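Local coordinates for protein putative oxidoreductase (PDB 3C24) that probably binds a nicotinamide dinucleotide on a Rossmann-type domain and uses it in an oxidation or reduction, at residues V97-A102 with I116-G121; V151-Q156 with H180-E185. All blocks are in the same frame, centred on the assembly; numbering follows the deposited sequence. Where two conformers were deposited one is given.

The two contacts illustrate how neighbouring strands are added one after another across a single sheet. In contact 1, strand 96-99 pairs parallel with strand 117-123; in contact 2, strand 148-156 pairs with strand 176-181. Strands 117-123 and 148-156 are antiparallel neighbours, so the centres of the contacts lie only about 9 Å apart, and Ala153 N comes within 2.8 Å of Ile120 O, a probable hydrogen bond. Along the chain contact 1 is complete before contact 2 begins. Contact 1 thus belongs to the parallel, Rossmann-like part of the sheet, whereas contact 2 brings in one of its two outermost strands within this chain and leads into the long helix 184-217.

Contact 1: V97-A102 with I116-G121; sequences VLILDA and ITYFIG
The beta-alpha-beta unit of the Rossmann-like sheet, strand 96-99, helix 103-107 and strand 117-123, is closed where Val97, Leu98 and Ile99 stand in parallel register with Tyr118, Phe119 and Ile120. The hydrogen bonds go to the flanking residues in alternation: Val97 N to Thr117 O, Phe119 N to Val97 O, Ile99 N to Phe119 O, and Gly121 N to Ile99 O at 2.9 Å. The strand axes diverge by only 25°.

Side chains sort to two faces. On one, Val97 and Tyr118 lie side by side. Val97 CG1, anti to its own nitrogen (chi1 173°), meets the ring edge in plane, 3.9 Å from Tyr118 CE1, while Ile116 CD1 sits over the ring centre from one face. The phenol oxygen reaches on to the carbonyl of Pro111.

On the other face, which meets helix 160-172, Leu98 and Phe119 point the same way, Leu98 CG coming 3.9 Å from Phe119 CD1; Leu98 also touches Ile168 and Cys169. Exchanging Leu98 for alanine would probably open a gap beside the Phe119 ring, next to Ile168 and Cys169, which would lose an apolar neighbour.

Past the strand end Leu100 O and Gly121 O, both acceptors, approach each other, and the former is bonded to His122. On the face of Val97 and Tyr118, Ile120 CG2 rests 3.8 Å from Asp101 C.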
ATOM      1  N   VAL A  97      -8.778  30.354  14.418  1.00 13.69           N
ATOM      2  CA  VAL A  97      -7.370  30.053  14.090  1.00 15.05           C
ATOM      3  C   VAL A  97      -7.332  28.576  13.691  1.00 16.06           C
ATOM      4  O   VAL A  97      -7.638  27.649  14.504  1.00 14.98           O
ATOM      5  CB  VAL A  97      -6.459  30.336  15.274  1.00 15.95           C
ATOM      6  CG1 VAL A  97      -5.030  29.859  14.957  1.00 18.25           C
ATOM      7  CG2 VAL A  97      -6.529  31.859  15.645  1.00 17.61           C
ATOM      8  N   LEU A  98      -6.998  28.360  12.418  1.00 16.25           N
ATOM      9  CA  LEU A  98      -7.085  27.060  11.798  1.00 13.76           C
ATOM     10  C   LEU A  98      -5.705  26.464  11.548  1.00 14.68           C
ATOM     11  O   LEU A  98      -4.864  27.022  10.844  1.00 15.91           O
ATOM     12  CB  LEU A  98      -7.929  27.191  10.532  1.00 13.59           C
ATOM     13  CG  LEU A  98      -8.744  25.993  10.045  1.00 15.93           C
ATOM     14  CD1 LEU A  98      -9.701  26.399   8.892  1.00 17.34           C
ATOM     15  CD2 LEU A  98      -7.823  24.867   9.666  1.00 20.60           C
ATOM     16  N   ILE A  99      -5.507  25.349  12.230  1.00 15.44           N
ATOM     17  CA  ILE A  99      -4.242  24.588  12.197  0.50 15.49           C
ATOM     18  C   ILE A  99      -4.442  23.342  11.344  1.00 15.49           C
ATOM     19  O   ILE A  99      -5.468  22.674  11.403  1.00 16.09           O
ATOM     20  CB  ILE A  99      -3.686  24.225  13.616  0.50 17.40           C
ATOM     21  CG1 ILE A  99      -3.869  25.345  14.655  0.50 21.36           C
ATOM     22  CG2 ILE A  99      -2.220  23.874  13.528  0.50 18.95           C
ATOM     23  CD1 ILE A  99      -5.122  25.197  15.564  0.50 11.39           C
ATOM     24  N   LEU A 100      -3.432  23.049  10.541  1.00 17.94           N
ATOM     25  CA  LEU A 100      -3.523  21.991   9.545  1.00 18.88           C
ATOM     26  C   LEU A 100      -2.898  20.667   9.969  1.00 17.34           C
ATOM     27  O   LEU A 100      -2.653  19.788   9.121  1.00 18.41           O
ATOM     28  CB  LEU A 100      -2.864  22.492   8.243  1.00 17.52           C
ATOM     29  CG  LEU A 100      -3.383  23.829   7.673  1.00 20.09           C
ATOM     30  CD1 LEU A 100      -2.758  24.215   6.290  1.00 22.85           C
ATOM     31  CD2 LEU A 100      -4.909  23.799   7.602  1.00 21.22           C
ATOM     32  N   ASP A 101      -2.574  20.555  11.245  1.00 18.86           N
ATOM     33  CA  ASP A 101      -1.937  19.382  11.808  1.00 19.87           C
ATOM     34  C   ASP A 101      -2.116  19.403  13.312  1.00 18.84           C
ATOM     35  O   ASP A 101      -2.015  20.447  13.946  1.00 20.08           O
ATOM     36  CB  ASP A 101      -0.449  19.368  11.441  1.00 22.26           C
ATOM     37  CG  ASP A 101       0.211  18.020  11.719  1.00 28.75           C
ATOM     38  OD1 ASP A 101       0.340  17.586  12.893  1.00 29.10           O
ATOM     39  OD2 ASP A 101       0.641  17.383  10.745  1.00 48.81           O
ATOM     40  N   ALA A 102      -2.436  18.247  13.872  1.00 18.10           N
ATOM     41  CA  ALA A 102      -2.650  18.138  15.309  1.00 16.05           C
ATOM     42  C   ALA A 102      -1.394  18.183  16.168  1.00 18.35           C
ATOM     43  O   ALA A 102      -1.513  18.197  17.384  1.00 17.27           O
ATOM     44  CB  ALA A 102      -3.413  16.819  15.666  1.00 16.04           C
ATOM     45  N   ILE A 116     -10.975  32.952  21.607  1.00 13.26           N
ATOM     46  CA  ILE A 116     -10.830  32.643  20.178  1.00 13.36           C
ATOM     47  C   ILE A 116     -11.098  31.126  19.974  1.00 13.31           C
ATOM     48  O   ILE A 116     -11.180  30.349  20.924  1.00 15.96           O
ATOM     49  CB  ILE A 116      -9.505  33.116  19.508  1.00 14.72           C
ATOM     50  CG1 ILE A 116      -8.246  32.508  20.174  1.00 13.97           C
ATOM     51  CG2 ILE A 116      -9.427  34.667  19.523  1.00 15.23           C
ATOM     52  CD1 ILE A 116      -7.861  31.119  19.747  1.00 19.61           C
ATOM     53  N   THR A 117     -11.203  30.726  18.715  1.00 14.27           N
ATOM     54  CA  THR A 117     -11.470  29.346  18.354  1.00 12.23           C
ATOM     55  C   THR A 117     -10.226  28.750  17.736  1.00 15.30           C
ATOM     56  O   THR A 117      -9.546  29.408  16.949  1.00 14.82           O
ATOM     57  CB  THR A 117     -12.602  29.291  17.306  1.00 15.01           C
ATOM     58  OG1 THR A 117     -13.844  29.662  17.919  1.00 16.33           O
ATOM     59  CG2 THR A 117     -12.710  27.898  16.640  1.00 16.00           C
ATOM     60  N   TYR A 118      -9.928  27.525  18.128  1.00 14.00           N
ATOM     61  CA  TYR A 118      -8.889  26.713  17.498  1.00 12.52           C
ATOM     62  C   TYR A 118      -9.599  25.565  16.832  1.00 16.27           C
ATOM     63  O   TYR A 118     -10.381  24.831  17.462  1.00 15.52           O
ATOM     64  CB  TYR A 118      -7.870  26.169  18.534  1.00 13.62           C
ATOM     65  CG  TYR A 118      -6.852  27.152  19.046  1.00 16.11           C
ATOM     66  CD1 TYR A 118      -6.066  27.862  18.201  1.00 18.06           C
ATOM     67  CD2 TYR A 118      -6.564  27.219  20.408  1.00 13.74           C
ATOM     68  CE1 TYR A 118      -5.101  28.734  18.697  1.00 18.46           C
ATOM     69  CE2 TYR A 118      -5.607  28.090  20.903  1.00 16.86           C
ATOM     70  CZ  TYR A 118      -4.868  28.820  20.064  1.00 20.56           C
ATOM     71  OH  TYR A 118      -3.892  29.648  20.599  1.00 17.94           O
ATOM     72  N   PHE A 119      -9.320  25.429  15.546  1.00 15.31           N
ATOM     73  CA  PHE A 119      -9.884  24.404  14.701  1.00 15.46           C
ATOM     74  C   PHE A 119      -8.725  23.717  14.009  1.00 14.84           C
ATOM     75  O   PHE A 119      -7.859  24.379  13.468  1.00 14.31           O
ATOM     76  CB  PHE A 119     -10.836  25.027  13.689  1.00 14.95           C
ATOM     77  CG  PHE A 119     -11.622  24.014  12.885  1.00 14.66           C
ATOM     78  CD1 PHE A 119     -11.095  23.449  11.729  1.00 15.35           C
ATOM     79  CD2 PHE A 119     -12.892  23.656  13.247  1.00 16.17           C
ATOM     80  CE1 PHE A 119     -11.817  22.508  11.014  1.00 17.15           C
ATOM     81  CE2 PHE A 119     -13.590  22.729  12.518  1.00 14.26           C
ATOM     82  CZ  PHE A 119     -13.053  22.181  11.392  1.00 16.96           C
ATOM     83  N   ILE A 120      -8.775  22.400  14.024  1.00 14.08           N
ATOM     84  CA  ILE A 120      -7.741  21.515  13.401  1.00 13.79           C
ATOM     85  C   ILE A 120      -8.361  20.739  12.258  1.00 15.26           C
ATOM     86  O   ILE A 120      -9.406  20.103  12.393  1.00 17.04           O
ATOM     87  CB  ILE A 120      -7.073  20.536  14.393  1.00 14.28           C
ATOM     88  CG1 ILE A 120      -6.709  21.215  15.705  1.00 17.38           C
ATOM     89  CG2 ILE A 120      -5.875  19.914  13.717  1.00 15.08           C
ATOM     90  CD1 ILE A 120      -6.255  20.208  16.775  1.00 19.10           C
ATOM     91  N   GLY A 121      -7.676  20.747  11.105  1.00 14.76           N
ATOM     92  CA  GLY A 121      -8.061  19.908   9.980  1.00 17.53           C
ATOM     93  C   GLY A 121      -6.868  19.174   9.414  1.00 17.81           C
ATOM     94  O   GLY A 121      -5.744  19.595   9.606  1.00 16.94           O
TER

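Contact 2: V151-Q156 with H180-E185; sequences VCALMQ and HRVTTE
Leu154 lies alongside the extended side chain of Arg181, its CD2 3.9 Å from Arg181 NH2, the methyl approaching the guanidinium at a slant. Arg181 CG stands anti to the backbone nitrogen (chi1 -176°), and the straight chain beyond it carries the charge along the sheet edge, where NH1 forms a salt bridge with Glu159 and the group makes a cation-pi contact with Tyr162.

Here strand 148-156 pairs parallel with strand 176-181, one of the two outermost strands of the sheet within this chain. Two direct backbone bonds join these segments: Cys152 N to His180 O and, at 2.9 Å with an N-H...O angle of 172°, Val182 N to Cys152 O; His180 also bonds to the backbone of Ile150. His180 NE2 is hydrogen-bonded to Asp226 of the second subunit, so the contact borders the subunit interface.

From Val182 O and Leu154 N onward, water bridges the two backbones. Water 1 accepts hydrogen bonds from Leu154 N and, in the guanidinium plane, Arg181 NE, and donates to Val182 O at 2.8 Å. Ala153 CB packs close to the same carbonyl, 3.1 Å from Val182 O. Water 2 accepts from Thr184 N and donates to Leu154 O. The Thr184 side chain crosses that of Met155, a selenomethionine, at a slant, OG1 lying 3.5 Å from Met155 CB and sharing water 3 with Met155 O.

Thr183 is the helix N-cap: its hydroxyl caps a backbone nitrogen and its own N is bonded to Gln186 OE1, consistent with a capping box. The chemistry implies a pairing that changes from direct to water-mediated bonds, so the strand can end and the helix begin with the backbone polar groups of Leu154, Val182 and Thr184 still partnered.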
ATOM      1  N   VAL A 151     -10.383  14.915   8.004  1.00 15.31           N
ATOM      2  CA  VAL A 151     -10.715  14.829   9.440  0.50 14.69           C
ATOM      3  C   VAL A 151     -10.546  16.191  10.090  1.00 15.55           C
ATOM      4  O   VAL A 151      -9.592  16.931   9.782  1.00 16.67           O
ATOM      5  CB  VAL A 151      -9.864  13.765  10.195  0.50 14.75           C
ATOM      6  CG1 VAL A 151     -10.229  12.352   9.725  0.50 14.43           C
ATOM      7  CG2 VAL A 151      -8.356  14.073  10.059  0.50 14.78           C
ATOM      8  N   CYS A 152     -11.487  16.539  10.959  1.00 18.26           N
ATOM      9  CA  CYS A 152     -11.483  17.834  11.623  1.00 17.04           C
ATOM     10  C   CYS A 152     -11.871  17.734  13.068  1.00 16.73           C
ATOM     11  O   CYS A 152     -12.678  16.895  13.452  1.00 15.75           O
ATOM     12  CB  CYS A 152     -12.515  18.761  10.967  1.00 14.70           C
ATOM     13  SG  CYS A 152     -12.345  19.070   9.181  1.00 18.76           S
ATOM     14  N   ALA A 153     -11.319  18.653  13.854  1.00 14.83           N
ATOM     15  CA  ALA A 153     -11.638  18.778  15.251  1.00 16.84           C
ATOM     16  C   ALA A 153     -11.782  20.207  15.694  1.00 14.47           C
ATOM     17  O   ALA A 153     -10.999  21.089  15.316  1.00 15.99           O
ATOM     18  CB  ALA A 153     -10.539  18.151  16.091  1.00 14.32           C
ATOM     19  N   LEU A 154     -12.815  20.445  16.483  1.00 16.47           N
ATOM     20  CA  LEU A 154     -12.981  21.709  17.169  1.00 17.50           C
ATOM     21  C   LEU A 154     -12.209  21.583  18.471  1.00 16.85           C
ATOM     22  O   LEU A 154     -12.600  20.859  19.409  1.00 17.29           O
ATOM     23  CB  LEU A 154     -14.450  22.026  17.441  1.00 16.77           C
ATOM     24  CG  LEU A 154     -14.750  23.366  18.090  1.00 17.66           C
ATOM     25  CD1 LEU A 154     -14.266  24.596  17.208  1.00 14.02           C
ATOM     26  CD2 LEU A 154     -16.273  23.444  18.353  1.00 15.82           C
HETATM   27  N   MSE A 155     -11.052  22.241  18.524  1.00 15.62           N
HETATM   28  CA  MSE A 155     -10.187  22.151  19.714  1.00 15.37           C
HETATM   29  C   MSE A 155     -10.746  22.989  20.837  1.00 16.67           C
HETATM   30  O   MSE A 155     -10.700  22.621  22.001  1.00 17.21           O
HETATM   31  CB  MSE A 155      -8.749  22.575  19.390  1.00 14.61           C
HETATM   32  CG  MSE A 155      -7.863  22.658  20.594  1.00 19.34           C
HETATM   33 SE   MSE A 155      -6.100  23.172  19.980  0.75 21.44          SE
HETATM   34  CE  MSE A 155      -5.254  23.427  21.682  1.00 26.92           C
ATOM     35  N   GLN A 156     -11.191  24.174  20.475  1.00 15.74           N
ATOM     36  CA  GLN A 156     -11.834  25.045  21.437  1.00 16.62           C
ATOM     37  C   GLN A 156     -12.676  26.066  20.707  1.00 17.85           C
ATOM     38  O   GLN A 156     -12.422  26.433  19.556  1.00 14.71           O
ATOM     39  CB  GLN A 156     -10.804  25.715  22.355  1.00 18.32           C
ATOM     40  CG  GLN A 156     -10.051  26.786  21.762  1.00 23.54           C
ATOM     41  CD  GLN A 156      -9.273  27.598  22.787  1.00 28.65           C
ATOM     42  OE1 GLN A 156      -8.455  27.053  23.508  1.00 25.01           O
ATOM     43  NE2 GLN A 156      -9.453  28.924  22.768  1.00 21.88           N
ATOM     44  N   HIS A 180     -14.943  13.887   8.496  1.00 14.52           N
ATOM     45  CA  HIS A 180     -15.052  13.182   9.779  1.00 14.89           C
ATOM     46  C   HIS A 180     -14.677  14.083  10.954  1.00 14.75           C
ATOM     47  O   HIS A 180     -13.584  14.590  11.032  1.00 16.99           O
ATOM     48  CB  HIS A 180     -14.123  11.981   9.810  1.00 15.82           C
ATOM     49  CG  HIS A 180     -14.359  11.001   8.702  1.00 13.87           C
ATOM     50  ND1 HIS A 180     -15.425  10.121   8.710  1.00 19.25           N
ATOM     51  CD2 HIS A 180     -13.651  10.739   7.584  1.00 16.83           C
ATOM     52  CE1 HIS A 180     -15.369   9.375   7.619  1.00 19.24           C
ATOM     53  NE2 HIS A 180     -14.293   9.712   6.932  1.00 15.86           N
ATOM     54  N   ARG A 181     -15.640  14.291  11.843  1.00 15.01           N
ATOM     55  CA  ARG A 181     -15.434  15.055  13.061  1.00 13.72           C
ATOM     56  C   ARG A 181     -14.922  14.175  14.177  1.00 17.15           C
ATOM     57  O   ARG A 181     -15.482  13.102  14.465  1.00 14.69           O
ATOM     58  CB  ARG A 181     -16.710  15.755  13.554  1.00 15.08           C
ATOM     59  CG  ARG A 181     -16.466  16.649  14.805  1.00 14.94           C
ATOM     60  CD  ARG A 181     -17.682  17.478  15.144  1.00 15.07           C
ATOM     61  NE  ARG A 181     -17.416  18.336  16.291  1.00 17.13           N
ATOM     62  CZ  ARG A 181     -18.262  19.267  16.727  1.00 16.09           C
ATOM     63  NH1 ARG A 181     -19.384  19.496  16.082  1.00 15.92           N
ATOM     64  NH2 ARG A 181     -17.952  20.004  17.800  1.00 17.46           N
ATOM     65  N   VAL A 182     -13.805  14.598  14.734  1.00 13.76           N
ATOM     66  CA  VAL A 182     -13.166  13.925  15.884  1.00 15.09           C
ATOM     67  C   VAL A 182     -12.761  14.927  16.967  1.00 17.12           C
ATOM     68  O   VAL A 182     -12.848  16.147  16.795  1.00 15.73           O
ATOM     69  CB  VAL A 182     -11.909  13.159  15.458  1.00 16.27           C
ATOM     70  CG1 VAL A 182     -12.223  11.984  14.501  1.00 17.22           C
ATOM     71  CG2 VAL A 182     -10.869  14.094  14.818  1.00 16.50           C
ATOM     72  N   THR A 183     -12.282  14.402  18.079  1.00 15.92           N
ATOM     73  CA  THR A 183     -11.715  15.259  19.122  1.00 15.69           C
ATOM     74  C   THR A 183     -10.277  15.556  18.780  1.00 13.33           C
ATOM     75  O   THR A 183      -9.662  14.878  17.940  1.00 16.53           O
ATOM     76  CB  THR A 183     -11.723  14.602  20.516  1.00 17.49           C
ATOM     77  OG1 THR A 183     -10.850  13.464  20.535  1.00 18.91           O
ATOM     78  CG2 THR A 183     -13.154  14.178  20.899  1.00 18.07           C
ATOM     79  N   THR A 184      -9.712  16.540  19.466  1.00 16.38           N
ATOM     80  CA  THR A 184      -8.308  16.905  19.292  1.00 17.20           C
ATOM     81  C   THR A 184      -7.416  15.683  19.515  1.00 17.54           C
ATOM     82  O   THR A 184      -6.525  15.399  18.716  1.00 17.97           O
ATOM     83  CB  THR A 184      -7.881  18.016  20.257  1.00 19.42           C
ATOM     84  OG1 THR A 184      -8.722  19.141  20.033  1.00 19.12           O
ATOM     85  CG2 THR A 184      -6.390  18.445  20.065  1.00 16.58           C
ATOM     86  N   GLU A 185      -7.669  14.952  20.595  1.00 16.68           N
ATOM     87  CA  GLU A 185      -6.844  13.770  20.894  1.00 18.29           C
ATOM     88  C   GLU A 185      -6.980  12.644  19.862  1.00 17.36           C
ATOM     89  O   GLU A 185      -5.999  11.996  19.464  1.00 18.12           O
ATOM     90  CB  GLU A 185      -7.134  13.257  22.296  1.00 20.17           C
ATOM     91  CG  GLU A 185      -6.241  12.080  22.655  1.00 21.58           C
ATOM     92  CD  GLU A 185      -6.324  11.716  24.129  1.00 26.23           C
ATOM     93  OE1 GLU A 185      -7.251  10.957  24.505  1.00 24.76           O
ATOM     94  OE2 GLU A 185      -5.452  12.207  24.892  1.00 21.30           O
TER
HETATM   95  O   HOH W   1     -14.576  18.258  17.259  1.00 16.28           O
HETATM   96  O   HOH W   2     -12.165  18.275  20.478  1.00 21.67           O
HETATM   97  O   HOH W   3      -9.533  20.208  22.559  1.00 26.63           O